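Local coordinates for RpfR (Cronobacter turicensis, PDB 6DGG), which contains a PAS domain, a small fold often found in sensory proteins, which in this entry holds lauric acid in its interior pocket, at residues V11-N23 with E34-F46. Sequence-based numbering, arbitrary orientation.
Sequences VILDRHGNIQRFN and EQEVIGQNVFTLF. With DAO (lauric acid), chain B.
Arg21 grips Glu34 side-on, with NE and NH2, in a salt bridge. Arg21 NE donates to Glu34 OE2 at 3.0 Å, and Arg21 NH2 to the syn lone pair of Glu34 OE1, with guanidinium and carboxylate nearly coplanar. Phe22 N reaches Glu34 OE2 at 2.9 Å from the opposite face of the carboxylate to Arg21 NE, so this oxygen is gripped twice.

Gly39 N donates to Ile19 O, and Ile19 N to Gln40 O. Val42 N donates to Gly17 O at 2.8 Å. Asn41 has two roles. Its OD1 caps helix 42-46 at Thr44 N, and its ND2 donates to Asn18 OD1 from above the carbonyl plane, the two amides almost perpendicular.

In this PAS fold, edge strand 19-22 and the turn before it meet the segment from weakly bonded helix 34-37 to helix 42-46, beside the lauric acid pocket.

Apolar packing lies on the pocket side. Phe22 CG runs anti to the backbone nitrogen (chi1 -173°), which takes the ring in under Val37 CG2, a CH-pi contact over one face. The Phe22 and Phe46 planes are 14° apart but offset, with little overlap. Ile19 CD1 touches the Phe46 edge at CE2, 3.9 Å away. Lauric acid C10 lies over one Phe46 face.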
loop_
_atom_site.group_PDB
_atom_site.type_symbol
_atom_site.label_atom_id
_atom_site.label_comp_id
_atom_site.label_asym_id
_atom_site.label_seq_id
_atom_site.Cartn_x
_atom_site.Cartn_y
_atom_site.Cartn_z
ATOM N N VAL A 11 4.808 1.700 0.154
ATOM C CA VAL A 11 3.842 2.714 -0.247
ATOM C C VAL A 11 3.513 3.548 0.981
ATOM O O VAL A 11 3.236 3.001 2.056
ATOM C CB VAL A 11 2.580 2.057 -0.841
ATOM C CG1 VAL A 11 1.554 3.106 -1.260
ATOM C CG2 VAL A 11 2.951 1.166 -2.038
ATOM N N ILE A 12 3.579 4.870 0.838
ATOM C CA ILE A 12 3.250 5.793 1.914
ATOM C C ILE A 12 1.926 6.457 1.566
ATOM O O ILE A 12 1.730 6.904 0.431
ATOM C CB ILE A 12 4.368 6.823 2.130
ATOM C CG1 ILE A 12 5.679 6.092 2.438
ATOM C CG2 ILE A 12 4.003 7.790 3.254
ATOM C CD1 ILE A 12 6.875 7.011 2.600
ATOM N N LEU A 13 1.012 6.486 2.536
ATOM C CA LEU A 13 -0.355 6.950 2.343
ATOM C C LEU A 13 -0.665 8.059 3.334
ATOM O O LEU A 13 -0.096 8.113 4.428
ATOM C CB LEU A 13 -1.347 5.828 2.648
ATOM C CG LEU A 13 -1.217 4.510 1.898
ATOM C CD1 LEU A 13 -2.236 3.508 2.421
ATOM C CD2 LEU A 13 -1.396 4.729 0.413
ATOM N N ASP A 14 -1.590 8.943 2.954
ATOM C CA ASP A 14 -2.203 9.832 3.924
ATOM C C ASP A 14 -3.473 9.178 4.474
ATOM O O ASP A 14 -3.797 8.030 4.154
ATOM C CB ASP A 14 -2.396 11.238 3.348
ATOM C CG ASP A 14 -3.505 11.331 2.313
ATOM O OD1 ASP A 14 -4.245 10.351 2.071
ATOM O OD2 ASP A 14 -3.648 12.440 1.740
ATOM N N ARG A 15 -4.194 9.909 5.328
ATOM C CA ARG A 15 -5.353 9.332 6.010
ATOM C C ARG A 15 -6.459 8.937 5.043
ATOM O O ARG A 15 -7.355 8.170 5.420
ATOM C CB ARG A 15 -5.891 10.319 7.039
ATOM C CG ARG A 15 -6.400 11.613 6.432
ATOM C CD ARG A 15 -6.731 12.643 7.500
ATOM N NE ARG A 15 -7.854 12.234 8.344
ATOM C CZ ARG A 15 -7.802 12.028 9.660
ATOM N NH1 ARG A 15 -6.673 12.187 10.347
ATOM N NH2 ARG A 15 -8.905 11.664 10.303
ATOM N N HIS A 16 -6.425 9.441 3.817
ATOM C CA HIS A 16 -7.442 9.135 2.818
ATOM C C HIS A 16 -7.057 7.968 1.924
ATOM O O HIS A 16 -7.841 7.587 1.046
ATOM C CB HIS A 16 -7.677 10.370 1.958
ATOM C CG HIS A 16 -7.869 11.614 2.755
ATOM N ND1 HIS A 16 -8.981 11.824 3.538
ATOM C CD2 HIS A 16 -7.078 12.699 2.920
ATOM C CE1 HIS A 16 -8.882 13.000 4.130
ATOM N NE2 HIS A 16 -7.735 13.549 3.776
ATOM N N GLY A 17 -5.880 7.385 2.127
ATOM C CA GLY A 17 -5.375 6.395 1.208
ATOM C C GLY A 17 -4.746 6.964 -0.038
ATOM O O GLY A 17 -4.446 6.204 -0.964
ATOM N N ASN A 18 -4.531 8.275 -0.094
ATOM C CA ASN A 18 -3.863 8.864 -1.241
ATOM C C ASN A 18 -2.352 8.696 -1.131
ATOM O O ASN A 18 -1.760 8.822 -0.050
ATOM C CB ASN A 18 -4.278 10.320 -1.404
ATOM C CG ASN A 18 -5.749 10.446 -1.751
ATOM O OD1 ASN A 18 -6.346 9.502 -2.280
ATOM N ND2 ASN A 18 -6.342 11.582 -1.437
ATOM N N ILE A 19 -1.741 8.375 -2.259
ATOM C CA ILE A 19 -0.375 7.865 -2.289
ATOM C C ILE A 19 0.603 9.032 -2.259
ATOM O O ILE A 19 0.483 9.996 -3.026
ATOM C CB ILE A 19 -0.162 6.994 -3.537
ATOM C CG1 ILE A 19 -1.029 5.735 -3.451
ATOM C CG2 ILE A 19 1.328 6.627 -3.712
ATOM C CD1 ILE A 19 -1.221 5.016 -4.766
ATOM N N GLN A 20 1.600 8.923 -1.389
ATOM C CA GLN A 20 2.644 9.923 -1.243
ATOM C C GLN A 20 3.983 9.477 -1.807
ATOM O O GLN A 20 4.731 10.310 -2.331
ATOM C CB GLN A 20 2.787 10.279 0.238
ATOM C CG GLN A 20 1.447 10.547 0.912
ATOM C CD GLN A 20 0.720 11.750 0.326
ATOM O OE1 GLN A 20 1.332 12.782 0.051
ATOM N NE2 GLN A 20 -0.590 11.614 0.122
ATOM N N ARG A 21 4.306 8.189 -1.681
ATOM C CA ARG A 21 5.490 7.573 -2.268
ATOM C C ARG A 21 5.131 6.142 -2.651
ATOM O O ARG A 21 4.233 5.525 -2.063
ATOM C CB ARG A 21 6.684 7.554 -1.299
ATOM C CG ARG A 21 7.282 8.914 -0.957
ATOM C CD ARG A 21 8.807 8.879 -1.062
ATOM N NE ARG A 21 9.227 8.762 -2.457
ATOM C CZ ARG A 21 10.476 8.906 -2.889
ATOM N NH1 ARG A 21 11.460 9.174 -2.042
ATOM N NH2 ARG A 21 10.733 8.785 -4.181
ATOM N N PHE A 22 5.874 5.610 -3.621
ATOM C CA PHE A 22 5.529 4.357 -4.293
ATOM C C PHE A 22 6.832 3.874 -4.911
ATOM O O PHE A 22 7.347 4.513 -5.834
ATOM C CB PHE A 22 4.491 4.694 -5.360
ATOM C CG PHE A 22 3.858 3.526 -6.078
ATOM C CD1 PHE A 22 2.768 2.858 -5.525
ATOM C CD2 PHE A 22 4.250 3.193 -7.368
ATOM C CE1 PHE A 22 2.131 1.833 -6.214
ATOM C CE2 PHE A 22 3.609 2.164 -8.070
ATOM C CZ PHE A 22 2.545 1.490 -7.488
ATOM N N ASN A 23 7.401 2.792 -4.372
ATOM C CA ASN A 23 8.782 2.455 -4.701
ATOM C C ASN A 23 8.894 1.635 -5.991
ATOM O O ASN A 23 7.908 1.280 -6.635
ATOM C CB ASN A 23 9.499 1.774 -3.529
ATOM C CG ASN A 23 9.137 0.306 -3.384
ATOM O OD1 ASN A 23 7.993 -0.085 -3.592
ATOM N ND2 ASN A 23 10.120 -0.511 -3.014
ATOM N N GLU A 34 5.772 5.901 -10.009
ATOM C CA GLU A 34 5.481 6.722 -8.840
ATOM C C GLU A 34 4.833 8.052 -9.229
ATOM O O GLU A 34 3.847 8.470 -8.617
ATOM C CB GLU A 34 6.763 6.961 -8.044
ATOM C CG GLU A 34 6.539 7.776 -6.780
ATOM C CD GLU A 34 7.771 7.829 -5.905
ATOM O OE1 GLU A 34 8.852 8.128 -6.451
ATOM O OE2 GLU A 34 7.654 7.589 -4.682
ATOM N N GLN A 35 5.375 8.733 -10.243
ATOM C CA GLN A 35 4.831 10.032 -10.628
ATOM C C GLN A 35 3.390 9.923 -11.101
ATOM O O GLN A 35 2.648 10.910 -11.040
ATOM C CB GLN A 35 5.667 10.647 -11.746
ATOM C CG GLN A 35 6.984 11.234 -11.305
ATOM C CD GLN A 35 7.824 11.684 -12.486
ATOM O OE1 GLN A 35 7.750 11.101 -13.569
ATOM N NE2 GLN A 35 8.620 12.729 -12.290
ATOM N N GLU A 36 2.985 8.754 -11.605
ATOM C CA GLU A 36 1.636 8.571 -12.119
ATOM C C GLU A 36 0.625 8.300 -11.024
ATOM O O GLU A 36 -0.579 8.442 -11.267
ATOM C CB GLU A 36 1.580 7.357 -13.045
ATOM C CG GLU A 36 2.272 7.502 -14.376
ATOM C CD GLU A 36 2.035 6.279 -15.228
ATOM O OE1 GLU A 36 1.078 6.282 -16.030
ATOM O OE2 GLU A 36 2.774 5.292 -15.058
ATOM N N VAL A 37 1.070 7.870 -9.846
ATOM C CA VAL A 37 0.159 7.442 -8.793
ATOM C C VAL A 37 0.166 8.358 -7.581
ATOM O O VAL A 37 -0.729 8.238 -6.734
ATOM C CB VAL A 37 0.384 5.968 -8.386
ATOM C CG1 VAL A 37 0.203 5.066 -9.599
ATOM C CG2 VAL A 37 1.756 5.754 -7.773
ATOM N N ILE A 38 1.119 9.280 -7.463
ATOM C CA ILE A 38 1.070 10.171 -6.312
ATOM C C ILE A 38 -0.212 10.996 -6.366
ATOM O O ILE A 38 -0.636 11.478 -7.430
ATOM C CB ILE A 38 2.352 11.010 -6.152
ATOM C CG1 ILE A 38 2.717 11.754 -7.436
ATOM C CG2 ILE A 38 3.497 10.097 -5.694
ATOM C CD1 ILE A 38 3.975 12.650 -7.294
ATOM N N GLY A 39 -0.861 11.129 -5.208
ATOM C CA GLY A 39 -2.149 11.782 -5.112
ATOM C C GLY A 39 -3.335 10.907 -5.456
ATOM O O GLY A 39 -4.476 11.328 -5.227
ATOM N N GLN A 40 -3.109 9.718 -6.001
ATOM C CA GLN A 40 -4.183 8.810 -6.370
ATOM C C GLN A 40 -4.542 7.925 -5.185
ATOM O O GLN A 40 -3.727 7.680 -4.292
ATOM C CB GLN A 40 -3.761 7.921 -7.543
ATOM C CG GLN A 40 -3.375 8.673 -8.793
ATOM C CD GLN A 40 -4.548 9.315 -9.490
ATOM O OE1 GLN A 40 -5.706 9.091 -9.133
ATOM N NE2 GLN A 40 -4.256 10.110 -10.511
ATOM N N ASN A 41 -5.769 7.411 -5.206
ATOM C CA ASN A 41 -6.283 6.619 -4.098
ATOM C C ASN A 41 -5.887 5.153 -4.234
ATOM O O ASN A 41 -6.234 4.491 -5.219
ATOM C CB ASN A 41 -7.797 6.734 -3.978
ATOM C CG ASN A 41 -8.288 6.117 -2.706
ATOM O OD1 ASN A 41 -8.663 4.946 -2.679
ATOM N ND2 ASN A 41 -8.225 6.876 -1.621
ATOM N N VAL A 42 -5.214 4.635 -3.207
ATOM C CA VAL A 42 -4.661 3.290 -3.269
ATOM C C VAL A 42 -5.762 2.234 -3.280
ATOM O O VAL A 42 -5.612 1.175 -3.910
ATOM C CB VAL A 42 -3.671 3.108 -2.101
ATOM C CG1 VAL A 42 -4.390 2.902 -0.773
ATOM C CG2 VAL A 42 -2.726 1.981 -2.385
ATOM N N PHE A 43 -6.874 2.483 -2.583
ATOM C CA PHE A 43 -7.926 1.480 -2.471
ATOM C C PHE A 43 -8.621 1.263 -3.807
ATOM O O PHE A 43 -8.799 0.123 -4.254
ATOM C CB PHE A 43 -8.956 1.902 -1.421
ATOM C CG PHE A 43 -8.358 2.360 -0.123
ATOM C CD1 PHE A 43 -7.554 1.519 0.625
ATOM C CD2 PHE A 43 -8.614 3.637 0.352
ATOM C CE1 PHE A 43 -7.012 1.948 1.828
ATOM C CE2 PHE A 43 -8.083 4.065 1.552
ATOM C CZ PHE A 43 -7.276 3.224 2.287
ATOM N N THR A 44 -9.051 2.344 -4.456
ATOM C CA THR A 44 -9.795 2.165 -5.695
ATOM C C THR A 44 -8.872 1.749 -6.830
ATOM O O THR A 44 -9.311 1.078 -7.771
ATOM C CB THR A 44 -10.571 3.437 -6.037
ATOM O OG1 THR A 44 -9.656 4.516 -6.225
ATOM C CG2 THR A 44 -11.536 3.798 -4.915
ATOM N N LEU A 45 -7.591 2.098 -6.740
ATOM C CA LEU A 45 -6.650 1.787 -7.806
ATOM C C LEU A 45 -6.171 0.338 -7.751
ATOM O O LEU A 45 -5.983 -0.289 -8.800
ATOM C CB LEU A 45 -5.471 2.759 -7.726
ATOM C CG LEU A 45 -4.395 2.769 -8.812
ATOM C CD1 LEU A 45 -4.992 2.764 -10.208
ATOM C CD2 LEU A 45 -3.518 4.006 -8.616
ATOM N N PHE A 46 -5.968 -0.223 -6.554
ATOM C CA PHE A 46 -5.251 -1.493 -6.428
ATOM C C PHE A 46 -6.017 -2.590 -5.698
ATOM O O PHE A 46 -5.436 -3.654 -5.429
ATOM C CB PHE A 46 -3.887 -1.295 -5.753
ATOM C CG PHE A 46 -2.956 -0.418 -6.523
ATOM C CD1 PHE A 46 -2.535 -0.782 -7.791
ATOM C CD2 PHE A 46 -2.507 0.785 -5.988
ATOM C CE1 PHE A 46 -1.668 0.026 -8.503
ATOM C CE2 PHE A 46 -1.648 1.594 -6.692
ATOM C CZ PHE A 46 -1.228 1.220 -7.958
HETATM O O1 DAO B . -5.670 -2.798 4.701
HETATM O O2 DAO B . -4.923 -2.279 6.677
HETATM C C1 DAO B . -4.903 -2.110 5.423
HETATM C C2 DAO B . -3.992 -1.069 4.751
HETATM C C3 DAO B . -3.261 -1.656 3.525
HETATM C C4 DAO B . -2.625 -0.594 2.602
HETATM C C5 DAO B . -1.811 -1.285 1.491
HETATM C C6 DAO B . -1.213 -0.369 0.395
HETATM C C7 DAO B . -1.340 -1.087 -0.974
HETATM C C8 DAO B . -0.234 -0.794 -1.997
HETATM C C9 DAO B . -0.419 -1.743 -3.191
HETATM C C10 DAO B . 0.343 -1.335 -4.460
HETATM C C11 DAO B . 1.763 -1.904 -4.519
HETATM C C12 DAO B . 1.766 -3.352 -5.015
#